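Local coordinates for protein mannonate dehydratase (Streptococcus suis, PDB 3BDK) that probably catalyses the manganese- or iron-dependent dehydration of D-mannonate to 2-dehydro-3-deoxy-D-gluconate, a step of pentose and glucuronate interconversion, at residues M216-D221 with N252-C257. Residues are numbered along the deposited sequence; the frame is centred on the assembly and turned at random.
With MN (manganese (II) ion), chain D.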
ATOM      1  N   MET A 216      20.034  -5.316 -20.671  1.00 45.52           N
ATOM      2  CA  MET A 216      20.220  -6.432 -19.752  1.00 43.82           C
ATOM      3  C   MET A 216      20.395  -5.942 -18.318  1.00 42.93           C
ATOM      4  O   MET A 216      20.986  -4.889 -18.080  1.00 42.78           O
ATOM      5  CB  MET A 216      21.426  -7.277 -20.169  1.00 43.76           C
ATOM      6  CG  MET A 216      21.369  -7.772 -21.606  1.00 42.20           C
ATOM      7  SD  MET A 216      19.859  -8.689 -21.965  1.00 38.51           S
ATOM      8  CE  MET A 216      20.258 -10.288 -21.265  1.00 40.31           C
ATOM      9  N   ALA A 217      19.878  -6.713 -17.367  1.00 41.78           N
ATOM     10  CA  ALA A 217      19.866  -6.301 -15.968  1.00 40.83           C
ATOM     11  C   ALA A 217      19.990  -7.503 -15.039  1.00 40.03           C
ATOM     12  O   ALA A 217      19.061  -8.302 -14.915  1.00 39.83           O
ATOM     13  CB  ALA A 217      18.603  -5.514 -15.657  1.00 40.62           C
ATOM     14  N   ILE A 218      21.142  -7.625 -14.387  1.00 39.09           N
ATOM     15  CA  ILE A 218      21.508  -8.860 -13.704  1.00 38.14           C
ATOM     16  C   ILE A 218      20.980  -8.878 -12.273  1.00 38.10           C
ATOM     17  O   ILE A 218      21.331  -8.021 -11.461  1.00 36.92           O
ATOM     18  CB  ILE A 218      23.035  -9.059 -13.680  1.00 37.85           C
ATOM     19  CG1 ILE A 218      23.391 -10.373 -12.982  1.00 38.12           C
ATOM     20  CG2 ILE A 218      23.715  -7.884 -12.993  1.00 37.46           C
ATOM     21  CD1 ILE A 218      25.572 -11.302 -13.671  1.00 37.21           C
ATOM     22  N   HIS A 219      20.137  -9.859 -11.972  1.00 38.38           N
ATOM     23  CA  HIS A 219      19.653 -10.062 -10.611  1.00 39.19           C
ATOM     24  C   HIS A 219      20.782 -10.497  -9.684  1.00 38.76           C
ATOM     25  O   HIS A 219      21.456 -11.496  -9.937  1.00 39.28           O
ATOM     26  CB  HIS A 219      18.528 -11.099 -10.593  1.00 39.35           C
ATOM     27  CG  HIS A 219      17.686 -11.054  -9.355  1.00 41.46           C
ATOM     28  ND1 HIS A 219      18.036 -11.707  -8.192  1.00 43.57           N
ATOM     29  CD2 HIS A 219      16.510 -10.434  -9.099  1.00 42.12           C
ATOM     30  CE1 HIS A 219      17.111 -11.492  -7.274  1.00 44.19           C
ATOM     31  NE2 HIS A 219      16.175 -10.723  -7.798  1.00 43.73           N
ATOM     32  N   PRO A 220      20.983  -9.741  -8.610  1.00 38.09           N
ATOM     33  CA  PRO A 220      22.125  -9.961  -7.715  1.00 37.55           C
ATOM     34  C   PRO A 220      22.061 -11.328  -7.042  1.00 37.30           C
ATOM     35  O   PRO A 220      21.041 -12.011  -7.130  1.00 37.46           O
ATOM     36  CB  PRO A 220      21.964  -8.853  -6.672  1.00 37.67           C
ATOM     37  CG  PRO A 220      20.502  -8.583  -6.642  1.00 37.90           C
ATOM     38  CD  PRO A 220      20.019  -8.777  -8.052  1.00 38.08           C
ATOM     39  N   ASP A 221      23.145 -11.716  -6.378  1.00 36.81           N
ATOM     40  CA  ASP A 221      23.231 -13.033  -5.757  1.00 36.22           C
ATOM     41  C   ASP A 221      22.445 -13.080  -4.451  1.00 35.26           C
ATOM     42  O   ASP A 221      22.570 -12.193  -3.608  1.00 35.74           O
ATOM     43  CB  ASP A 221      24.693 -13.410  -5.505  1.00 36.74           C
ATOM     44  CG  ASP A 221      25.318 -14.135  -6.679  1.00 38.17           C
ATOM     45  OD1 ASP A 221      26.544 -14.376  -6.647  1.00 40.45           O
ATOM     46  OD2 ASP A 221      24.586 -14.464  -7.636  1.00 40.23           O
ATOM     47  N   ASN A 252      24.366  -2.836 -20.547  1.00 41.79           N
ATOM     48  CA  ASN A 252      24.936  -3.790 -19.594  1.00 41.39           C
ATOM     49  C   ASN A 252      24.681  -3.253 -18.202  1.00 41.11           C
ATOM     50  O   ASN A 252      25.423  -2.395 -17.718  1.00 41.08           O
ATOM     51  CB  ASN A 252      26.452  -3.910 -19.819  1.00 41.39           C
ATOM     52  CG  ASN A 252      27.102  -5.006 -18.988  1.00 40.92           C
ATOM     53  OD1 ASN A 252      26.599  -6.134 -18.911  1.00 41.14           O
ATOM     54  ND2 ASN A 252      28.243  -4.682 -18.372  1.00 39.12           N
ATOM     55  N   GLY A 253      23.618  -3.742 -17.572  1.00 41.02           N
ATOM     56  CA  GLY A 253      23.158  -3.196 -16.291  1.00 40.27           C
ATOM     57  C   GLY A 253      22.788  -4.212 -15.223  1.00 39.86           C
ATOM     58  O   GLY A 253      22.943  -5.435 -15.378  1.00 39.76           O
ATOM     59  N   ILE A 254      22.310  -3.683 -14.110  1.00 39.59           N
ATOM     60  CA  ILE A 254      21.891  -4.501 -12.985  1.00 38.63           C
ATOM     61  C   ILE A 254      20.396  -4.354 -12.728  1.00 38.62           C
ATOM     62  O   ILE A 254      19.742  -3.390 -13.167  1.00 38.43           O
ATOM     63  CB  ILE A 254      22.648  -4.107 -11.696  1.00 38.60           C
ATOM     64  CG1 ILE A 254      22.355  -2.648 -11.329  1.00 37.56           C
ATOM     65  CG2 ILE A 254      24.153  -4.353 -11.856  1.00 37.79           C
ATOM     66  CD1 ILE A 254      22.991  -2.190 -10.068  1.00 35.46           C
ATOM     67  N   THR A 255      19.866  -5.346 -12.032  1.00 37.97           N
ATOM     68  CA  THR A 255      18.660  -5.175 -11.288  1.00 37.35           C
ATOM     69  C   THR A 255      19.103  -4.889  -9.858  1.00 37.13           C
ATOM     70  O   THR A 255      19.637  -5.775  -9.176  1.00 37.42           O
ATOM     71  CB  THR A 255      17.827  -6.440 -11.324  1.00 37.24           C
ATOM     72  OG1 THR A 255      17.435  -6.707 -12.672  1.00 37.00           O
ATOM     73  CG2 THR A 255      16.601  -6.273 -10.474  1.00 36.99           C
ATOM     74  N   MET A 256      18.904  -3.646  -9.418  1.00 36.84           N
ATOM     75  CA  MET A 256      19.142  -3.261  -8.028  1.00 36.38           C
ATOM     76  C   MET A 256      18.058  -3.836  -7.103  1.00 35.94           C
ATOM     77  O   MET A 256      17.066  -3.174  -6.796  1.00 35.89           O
ATOM     78  CB  MET A 256      19.206  -1.742  -7.891  1.00 36.41           C
ATOM     79  CG  MET A 256      19.332  -1.238  -6.419  1.00 38.22           C
ATOM     80  SD  MET A 256      20.531  -2.107  -5.330  1.00 39.98           S
ATOM     81  CE  MET A 256      22.084  -1.511  -6.015  1.00 38.44           C
ATOM     82  N   CYS A 257      18.233  -5.082  -6.683  1.00 35.12           N
ATOM     83  CA  CYS A 257      17.311  -5.668  -5.718  1.00 33.88           C
ATOM     84  C   CYS A 257      17.888  -5.321  -4.361  1.00 32.77           C
ATOM     85  O   CYS A 257      18.713  -6.063  -3.814  1.00 32.99           O
ATOM     86  CB  CYS A 257      17.186  -7.187  -5.919  1.00 33.92           C
ATOM     87  SG  CYS A 257      16.188  -8.024  -4.683  1.00 36.05           S
TER
HETATM   88 MN    MN D 388      13.822 -11.060  -7.095  1.00100.95          MN
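H219, which binds manganese through NE2 at 2.5 Å, follows directly on I218, the last residue of the parallel bridges (I218 with I254), its ring obliquely placed against C257 SG and T255 CG2. Its CB points away from 252-257, and with CG anti to the backbone N (chi1 -161°) the ring swings so that NE2 reaches the metal while remaining near C257 SG. ND1 donates to P220 O at 3.2 Å, on a lone pair in the carbonyl plane though 29° out of the ring plane, a bond that would help fix the ring's rotation. H286 and D330 also bind the manganese, and D-mannose touches H219. Strands 215-218 and 252-257 are neighbours in the beta-alpha-beta unit containing helix 237-245, part of the xylose isomerase-like TIM barrel. G253 supplies two of the three backbone bonds: its N donates to M216 O (2.9 Å) and its O accepts I218 N (3.0 Å). Two residues on, T255 N donates to I218 O at 3.1 Å, while T255 OG1 makes a weak bond to A217 O. The methyl branches of I218 and I254 meet CG2 to CG2 at 3.7 Å, on the side facing helix 191-210, where I218 touches L198. Past the last bridge, P220 leans its CG on C257 CB, also 3.7 Å away.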